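Local coordinates for protein catechol 2,3-dioxygenase (Pseudomonas sp. KL28, PDB 3HQ0) that probably catalyses the iron(II)-dependent extradiol cleavage of catechol by dioxygen, giving 2-hydroxy-6-oxohexa-2,4-dienoate, at residues R15-E20 / D260-R265; D52-I57 / A122-V127; F69-L74 / I118-E123. All blocks are in the same frame, centred on the assembly; numbering follows the deposited sequence.

Overall arrangement
All three contacts involve one mixed sheet in the N-terminal half of the chain, where strands 56-60, 9-16, 65-73 and 117-121 lie side by side. Contact 3 pairs the last two of these within the sheet. Contact 2, centred about 10 Å away, shares A122 and E123 with it and ties the loop after strand 117-121 to the residues leading into strand 56-60. Contact 1 lies 22 to 24 Å from both, centre to centre. Along the chain, residues 15-20 come first and 260-265 last, with contacts 2 and 3 between them. Contact 1 thus joins the N-terminal domain to the second glyoxalase-like domain, which supplies the iron ligands H154, H216 and E267.

Contact 1 of 3, residues R15-E20 / D260-R265; sequences RVLNLE and DPSGNR
V16 and S262 mark the closest backbone approach, their CA atoms 5.2 Å apart. Here the end of strand 9-16 passes the type I turn D260-G263, whose own G263 N to D260 O bond is weak; a backbone bond from D260 N to N264 O flanks it. A hydrogen bond across the contact runs from L17 N to S262 OG, 2.8 Å long and bent to 133° at the hydrogen. S262 presents OG beside its own backbone N (chi1 -62°), where it also lies 3.1 Å from V16 CA. The turn joins strands 254-259 and 265-270 of the second domain as a beta hairpin, so a hairpin tip from one glyoxalase-like domain docks on a strand-to-helix junction of the other. Serine suits this tip, being small and carrying its acceptor on a short stem. Beside it the packing is tight: L17 CD2 reaches S262 CB at 3.3 Å. V16, beta-branched as suits a strand, crosses the D260 side chain at about a right angle, V16 CG1 3.6 Å from D260 OD1, which accepts a hydrogen bond from Y26 OH. Just beyond, N18 is the N-cap of helix 19-29, its OD1 bonded to E21 N.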
# COMPACT_ATOMS: atom_id res chain seq x y z
N ARG A 15 19.06 -26.48 -9.82
CA ARG A 15 20.28 -27.06 -9.26
C ARG A 15 20.97 -26.09 -8.32
O ARG A 15 21.22 -24.94 -8.68
CB ARG A 15 21.27 -27.40 -10.38
CG ARG A 15 20.75 -28.35 -11.44
CD ARG A 15 21.91 -28.80 -12.32
NE ARG A 15 22.45 -27.71 -13.13
CZ ARG A 15 21.89 -27.28 -14.25
NH1 ARG A 15 20.78 -27.84 -14.69
NH2 ARG A 15 22.45 -26.29 -14.93
N VAL A 16 21.31 -26.57 -7.12
CA VAL A 16 22.00 -25.75 -6.14
C VAL A 16 23.35 -26.40 -5.79
O VAL A 16 23.44 -27.61 -5.63
CB VAL A 16 21.16 -25.60 -4.86
CG1 VAL A 16 19.94 -24.74 -5.17
CG2 VAL A 16 20.71 -26.96 -4.37
N LEU A 17 24.41 -25.59 -5.70
CA LEU A 17 25.75 -26.08 -5.40
C LEU A 17 25.90 -26.74 -4.04
O LEU A 17 26.75 -27.61 -3.86
CB LEU A 17 26.78 -24.96 -5.52
CG LEU A 17 27.13 -24.44 -6.91
CD1 LEU A 17 27.51 -25.61 -7.80
CD2 LEU A 17 25.95 -23.70 -7.50
N ASN A 18 25.08 -26.31 -3.08
CA ASN A 18 25.11 -26.86 -1.74
C ASN A 18 23.69 -27.09 -1.27
O ASN A 18 22.97 -26.15 -0.95
CB ASN A 18 25.84 -25.91 -0.79
CG ASN A 18 25.86 -26.42 0.64
OD1 ASN A 18 24.84 -26.41 1.32
ND2 ASN A 18 27.01 -26.89 1.08
N LEU A 19 23.28 -28.35 -1.23
CA LEU A 19 21.93 -28.71 -0.84
C LEU A 19 21.50 -28.16 0.51
O LEU A 19 20.35 -27.77 0.69
CB LEU A 19 21.77 -30.24 -0.84
CG LEU A 19 20.37 -30.79 -0.51
CD1 LEU A 19 19.38 -30.32 -1.55
CD2 LEU A 19 20.41 -32.31 -0.47
N GLU A 20 22.43 -28.12 1.47
CA GLU A 20 22.08 -27.65 2.80
C GLU A 20 21.76 -26.16 2.87
O GLU A 20 20.68 -25.78 3.32
CB GLU A 20 23.20 -27.97 3.79
CG GLU A 20 22.72 -28.08 5.23
CD GLU A 20 21.56 -29.06 5.38
OE1 GLU A 20 21.68 -30.21 4.89
OE2 GLU A 20 20.54 -28.69 5.99
N ASP A 260 20.12 -16.78 -5.54
CA ASP A 260 20.16 -17.95 -4.68
C ASP A 260 21.61 -17.99 -4.17
O ASP A 260 22.47 -17.31 -4.72
CB ASP A 260 19.96 -19.17 -5.59
CG ASP A 260 19.26 -20.29 -4.91
OD1 ASP A 260 19.05 -21.32 -5.59
OD2 ASP A 260 18.92 -20.15 -3.71
N PRO A 261 21.89 -18.76 -3.11
CA PRO A 261 23.29 -18.77 -2.68
C PRO A 261 24.13 -19.49 -3.76
O PRO A 261 25.34 -19.27 -3.86
CB PRO A 261 23.24 -19.55 -1.37
CG PRO A 261 21.92 -19.12 -0.81
CD PRO A 261 21.01 -19.20 -2.02
N SER A 262 23.48 -20.32 -4.56
CA SER A 262 24.15 -21.06 -5.63
C SER A 262 24.25 -20.21 -6.88
O SER A 262 24.93 -20.57 -7.85
CB SER A 262 23.37 -22.34 -5.96
OG SER A 262 23.30 -23.21 -4.85
N GLY A 263 23.58 -19.06 -6.87
CA GLY A 263 23.62 -18.19 -8.03
C GLY A 263 22.42 -18.33 -8.95
O GLY A 263 22.49 -17.93 -10.11
N ASN A 264 21.34 -18.92 -8.46
CA ASN A 264 20.13 -19.04 -9.27
C ASN A 264 19.34 -17.76 -9.02
O ASN A 264 19.02 -17.44 -7.88
CB ASN A 264 19.30 -20.24 -8.81
CG ASN A 264 19.98 -21.57 -9.09
OD1 ASN A 264 20.13 -22.40 -8.19
ND2 ASN A 264 20.37 -21.78 -10.33
N ARG A 265 19.05 -17.02 -10.08
CA ARG A 265 18.29 -15.78 -9.93
C ARG A 265 16.79 -16.08 -9.84
O ARG A 265 16.26 -16.90 -10.59
CB ARG A 265 18.54 -14.84 -11.11
CG ARG A 265 17.75 -13.54 -11.01
CD ARG A 265 17.71 -12.76 -12.32
NE ARG A 265 18.96 -12.08 -12.65
CZ ARG A 265 19.79 -12.44 -13.63
NH1 ARG A 265 19.51 -13.50 -14.38
NH2 ARG A 265 20.88 -11.74 -13.88

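Contact 2 of 3, residues D52-I57 / A122-V127; sequences DHSCYI and AEKTCV
K124 reaches across to S54 past D52, while H53 meets the next part of the loop, T125 and V127. The contact lies in the N-terminal VOC domain, where strand 117-121 has ended and strand 56-60 is about to begin, and fastens the loop after the one to the approach to the other. The link is a single beta bridge between D52 and C126, not a continuing ladder; further along, C55 and Y56 both face F45 in a classic beta bulge. Lysine suits its place because its long methylene chain can cross buried ground before delivering an ammonium group. That chain is extended except for a bend at chi3 (-74°), which turns NZ to S54 O at 2.8 Å, from a position 43° out of the carbonyl plane. A weaker bond joins NZ to S54 OG, and H11 ND1 and Y121 OH also bond to NZ, which probably compensates much of the cost of burying the charge. D52 uses its CB against K124, 3.9 Å from CD, while its OD2 forms a salt bridge with R8 NH2; D278 of the second subunit packs on the same residue. The D52 backbone lends a CA-H...O contact to T125 O at 3.6 Å. The same oxygen accepts the H53 amide, N to O 2.9 Å, with the donor almost in line with the carbonyl bond. V127 touches H53 with both methyls: CG2 sits 3.9 Å from H53 CA, and CG1 meets the imidazole at its edge, near the ring plane, 4.0 Å from H53 CD2.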
# COMPACT_ATOMS: atom_id res chain seq x y z
N ASP A 52 -1.06 -27.62 -4.27
CA ASP A 52 -0.40 -28.86 -4.65
C ASP A 52 0.91 -29.04 -3.91
O ASP A 52 1.52 -28.07 -3.46
CB ASP A 52 -0.15 -28.92 -6.16
CG ASP A 52 -1.43 -29.11 -6.95
OD1 ASP A 52 -2.49 -29.32 -6.32
OD2 ASP A 52 -1.38 -29.04 -8.20
N HIS A 53 1.34 -30.29 -3.81
CA HIS A 53 2.56 -30.66 -3.10
C HIS A 53 3.85 -29.91 -3.37
O HIS A 53 4.64 -29.69 -2.45
CB HIS A 53 2.80 -32.16 -3.27
CG HIS A 53 3.91 -32.70 -2.43
ND1 HIS A 53 5.21 -32.78 -2.88
CD2 HIS A 53 3.91 -33.23 -1.18
CE1 HIS A 53 5.97 -33.33 -1.94
NE2 HIS A 53 5.20 -33.61 -0.90
N SER A 54 4.10 -29.51 -4.62
CA SER A 54 5.34 -28.80 -4.94
C SER A 54 5.32 -27.92 -6.19
O SER A 54 4.57 -28.17 -7.14
CB SER A 54 6.48 -29.81 -5.08
OG SER A 54 6.34 -30.56 -6.28
N CYS A 55 6.16 -26.89 -6.18
CA CYS A 55 6.28 -26.00 -7.33
C CYS A 55 7.76 -25.69 -7.53
O CYS A 55 8.17 -25.22 -8.59
CB CYS A 55 5.50 -24.70 -7.10
SG CYS A 55 6.26 -23.64 -5.85
N TYR A 56 8.56 -25.96 -6.50
CA TYR A 56 9.99 -25.69 -6.56
C TYR A 56 10.76 -26.85 -5.93
O TYR A 56 10.54 -27.20 -4.76
CB TYR A 56 10.31 -24.40 -5.81
CG TYR A 56 11.55 -23.68 -6.31
CD1 TYR A 56 11.52 -22.96 -7.50
CD2 TYR A 56 12.74 -23.72 -5.58
CE1 TYR A 56 12.65 -22.29 -7.96
CE2 TYR A 56 13.88 -23.05 -6.03
CZ TYR A 56 13.83 -22.34 -7.22
OH TYR A 56 14.94 -21.67 -7.66
N ILE A 57 11.67 -27.45 -6.71
CA ILE A 57 12.48 -28.58 -6.26
C ILE A 57 13.96 -28.26 -6.45
O ILE A 57 14.37 -27.76 -7.50
CB ILE A 57 12.15 -29.87 -7.06
CG1 ILE A 57 10.65 -30.17 -7.00
CG2 ILE A 57 12.93 -31.06 -6.50
CD1 ILE A 57 9.81 -29.31 -7.93
N ALA A 122 -0.72 -34.12 -15.20
CA ALA A 122 -2.10 -33.87 -14.83
C ALA A 122 -2.38 -34.11 -13.36
O ALA A 122 -3.33 -33.56 -12.81
CB ALA A 122 -3.02 -34.74 -15.68
N GLU A 123 -1.56 -34.92 -12.70
CA GLU A 123 -1.79 -35.22 -11.29
C GLU A 123 -0.62 -34.94 -10.36
O GLU A 123 0.53 -35.25 -10.67
CB GLU A 123 -2.18 -36.69 -11.12
CG GLU A 123 -3.27 -37.17 -12.07
CD GLU A 123 -3.50 -38.66 -11.97
OE1 GLU A 123 -4.17 -39.21 -12.86
OE2 GLU A 123 -3.02 -39.28 -10.99
N LYS A 124 -0.94 -34.35 -9.22
CA LYS A 124 0.02 -34.05 -8.17
C LYS A 124 -0.82 -33.90 -6.92
O LYS A 124 -1.79 -33.14 -6.89
CB LYS A 124 0.81 -32.76 -8.45
CG LYS A 124 1.85 -32.48 -7.36
CD LYS A 124 2.67 -31.23 -7.64
CE LYS A 124 3.68 -31.48 -8.74
NZ LYS A 124 4.50 -30.27 -8.99
N THR A 125 -0.46 -34.65 -5.89
CA THR A 125 -1.20 -34.64 -4.64
C THR A 125 -1.48 -33.25 -4.10
O THR A 125 -0.60 -32.38 -4.06
CB THR A 125 -0.47 -35.44 -3.56
OG1 THR A 125 -0.14 -36.73 -4.08
CG2 THR A 125 -1.36 -35.61 -2.34
N CYS A 126 -2.73 -33.04 -3.69
CA CYS A 126 -3.17 -31.78 -3.12
C CYS A 126 -2.93 -31.85 -1.61
O CYS A 126 -3.46 -32.74 -0.94
CB CYS A 126 -4.66 -31.58 -3.40
SG CYS A 126 -5.36 -30.08 -2.67
N VAL A 127 -2.13 -30.94 -1.09
CA VAL A 127 -1.83 -30.92 0.34
C VAL A 127 -2.47 -29.74 1.07
O VAL A 127 -2.36 -29.64 2.29
CB VAL A 127 -0.32 -30.90 0.59
CG1 VAL A 127 0.31 -32.19 0.08
CG2 VAL A 127 0.30 -29.69 -0.09

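Contact 3 of 3, residues F69-L74 / I118-E123; sequences FGFKVL and IELYAE
F71, I118, L120 and V73 form the apolar centre, with A122 at its end. The F71 ring turns an edge to I118, whose CG2 lies in the ring plane 3.8 Å from CE2. F71 CB rests on L120 CD1 at 4.0 Å, and V73 crosses L120 at about a right angle, CG1 against L120 CG. The CG2 methyl of V73 meets A122 CB at 3.6 Å; alanine, ending at CB, fits the buried spot where the strand ends. Beta-branched and aromatic residues suit such extended chain, and L79, L82 and L86 of helix 76-89 pack over L120 and V73.

Between the strands runs a regular parallel ladder, in which E119 N, F71 N, Y121 N and V73 N bond in turn to F69 O, E119 O, F71 O and Y121 O. G70, without a side chain, lets its CA come within 4.0 Å of E119 CA.

On the face carrying K72, Y121 and E119 the character becomes polar. Y121 holds its ring between its own backbone N and carbonyl carbon (chi1 64°), which swings it over the neighbouring strand. K72 CA stands 4.1 Å above the ring centre, a CH-pi contact 9° off the normal, and K72 CG lies 3.6 Å from Y121 CE2. E119, buried with its charge, has salt bridges to R109 and R107 and a hydrogen bond to H11.

Strand 65-73, helix 76-89 and strands 94-96, 107-111 and 117-121 follow in βαβββ order, with first and last strands paired in parallel: the hallmark of the vicinal oxygen chelate fold. From this sheet the F69 side chain extends to about 5 Å from that of the iron ligand H154.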
# COMPACT_ATOMS: atom_id res chain seq x y z
N PHE A 69 11.24 -27.48 -16.37
CA PHE A 69 10.12 -26.65 -15.95
C PHE A 69 8.85 -27.34 -16.45
O PHE A 69 8.70 -27.61 -17.64
CB PHE A 69 10.26 -25.26 -16.58
CG PHE A 69 9.35 -24.22 -15.98
CD1 PHE A 69 8.22 -23.78 -16.66
CD2 PHE A 69 9.64 -23.67 -14.74
CE1 PHE A 69 7.38 -22.82 -16.10
CE2 PHE A 69 8.81 -22.70 -14.18
CZ PHE A 69 7.68 -22.28 -14.86
N GLY A 70 7.94 -27.63 -15.52
CA GLY A 70 6.72 -28.32 -15.89
C GLY A 70 5.43 -27.57 -15.64
O GLY A 70 5.33 -26.73 -14.74
N PHE A 71 4.43 -27.88 -16.46
CA PHE A 71 3.11 -27.28 -16.36
C PHE A 71 2.09 -28.33 -15.97
O PHE A 71 2.20 -29.50 -16.35
CB PHE A 71 2.72 -26.66 -17.71
CG PHE A 71 3.58 -25.50 -18.13
CD1 PHE A 71 3.21 -24.20 -17.81
CD2 PHE A 71 4.75 -25.71 -18.84
CE1 PHE A 71 4.01 -23.11 -18.19
CE2 PHE A 71 5.56 -24.64 -19.23
CZ PHE A 71 5.19 -23.33 -18.90
N LYS A 72 1.09 -27.92 -15.20
CA LYS A 72 0.03 -28.83 -14.80
C LYS A 72 -1.09 -28.66 -15.82
O LYS A 72 -1.41 -27.54 -16.22
CB LYS A 72 -0.49 -28.47 -13.41
CG LYS A 72 -1.31 -29.58 -12.76
CD LYS A 72 -2.77 -29.53 -13.12
CE LYS A 72 -3.53 -30.69 -12.46
NZ LYS A 72 -3.29 -30.80 -10.98
N VAL A 73 -1.66 -29.78 -16.27
CA VAL A 73 -2.74 -29.73 -17.24
C VAL A 73 -4.03 -30.17 -16.57
O VAL A 73 -4.02 -30.80 -15.52
CB VAL A 73 -2.43 -30.63 -18.47
CG1 VAL A 73 -1.07 -30.22 -19.07
CG2 VAL A 73 -2.43 -32.10 -18.07
N LEU A 74 -5.15 -29.84 -17.21
CA LEU A 74 -6.47 -30.13 -16.68
C LEU A 74 -6.74 -31.54 -16.14
O LEU A 74 -7.25 -31.69 -15.03
CB LEU A 74 -7.52 -29.79 -17.73
CG LEU A 74 -8.98 -29.78 -17.28
CD1 LEU A 74 -9.19 -28.67 -16.26
CD2 LEU A 74 -9.88 -29.58 -18.48
N ILE A 118 10.88 -29.13 -20.94
CA ILE A 118 9.56 -28.77 -20.43
C ILE A 118 8.78 -30.05 -20.15
O ILE A 118 8.88 -31.01 -20.91
CB ILE A 118 8.76 -27.94 -21.46
CG1 ILE A 118 9.59 -26.75 -21.93
CG2 ILE A 118 7.42 -27.53 -20.86
CD1 ILE A 118 9.92 -25.73 -20.84
N GLU A 119 8.01 -30.04 -19.06
CA GLU A 119 7.19 -31.19 -18.66
C GLU A 119 5.73 -30.80 -18.54
O GLU A 119 5.40 -29.64 -18.27
CB GLU A 119 7.59 -31.72 -17.28
CG GLU A 119 9.04 -32.05 -17.05
CD GLU A 119 9.21 -32.96 -15.86
OE1 GLU A 119 8.58 -32.72 -14.80
OE2 GLU A 119 9.97 -33.94 -15.96
N LEU A 120 4.87 -31.78 -18.72
CA LEU A 120 3.43 -31.62 -18.59
C LEU A 120 2.94 -32.76 -17.70
O LEU A 120 3.40 -33.89 -17.84
CB LEU A 120 2.75 -31.72 -19.97
CG LEU A 120 2.57 -30.51 -20.88
CD1 LEU A 120 3.54 -29.39 -20.56
CD2 LEU A 120 2.72 -30.98 -22.32
N TYR A 121 2.05 -32.46 -16.76
CA TYR A 121 1.51 -33.50 -15.90
C TYR A 121 0.09 -33.12 -15.50
O TYR A 121 -0.27 -31.95 -15.47
CB TYR A 121 2.39 -33.71 -14.65
CG TYR A 121 2.47 -32.52 -13.70
CD1 TYR A 121 3.42 -31.52 -13.89
CD2 TYR A 121 1.60 -32.41 -12.61
CE1 TYR A 121 3.50 -30.42 -13.03
CE2 TYR A 121 1.66 -31.32 -11.74
CZ TYR A 121 2.62 -30.33 -11.96
OH TYR A 121 2.70 -29.25 -11.11
N ALA A 122 -0.72 -34.12 -15.20
CA ALA A 122 -2.10 -33.87 -14.83
C ALA A 122 -2.38 -34.11 -13.36
O ALA A 122 -3.33 -33.56 -12.81
CB ALA A 122 -3.02 -34.74 -15.68
N GLU A 123 -1.56 -34.92 -12.70
CA GLU A 123 -1.79 -35.22 -11.29
C GLU A 123 -0.62 -34.94 -10.36
O GLU A 123 0.53 -35.25 -10.67
CB GLU A 123 -2.18 -36.69 -11.12
CG GLU A 123 -3.27 -37.17 -12.07
CD GLU A 123 -3.50 -38.66 -11.97
OE1 GLU A 123 -4.17 -39.21 -12.86
OE2 GLU A 123 -3.02 -39.28 -10.99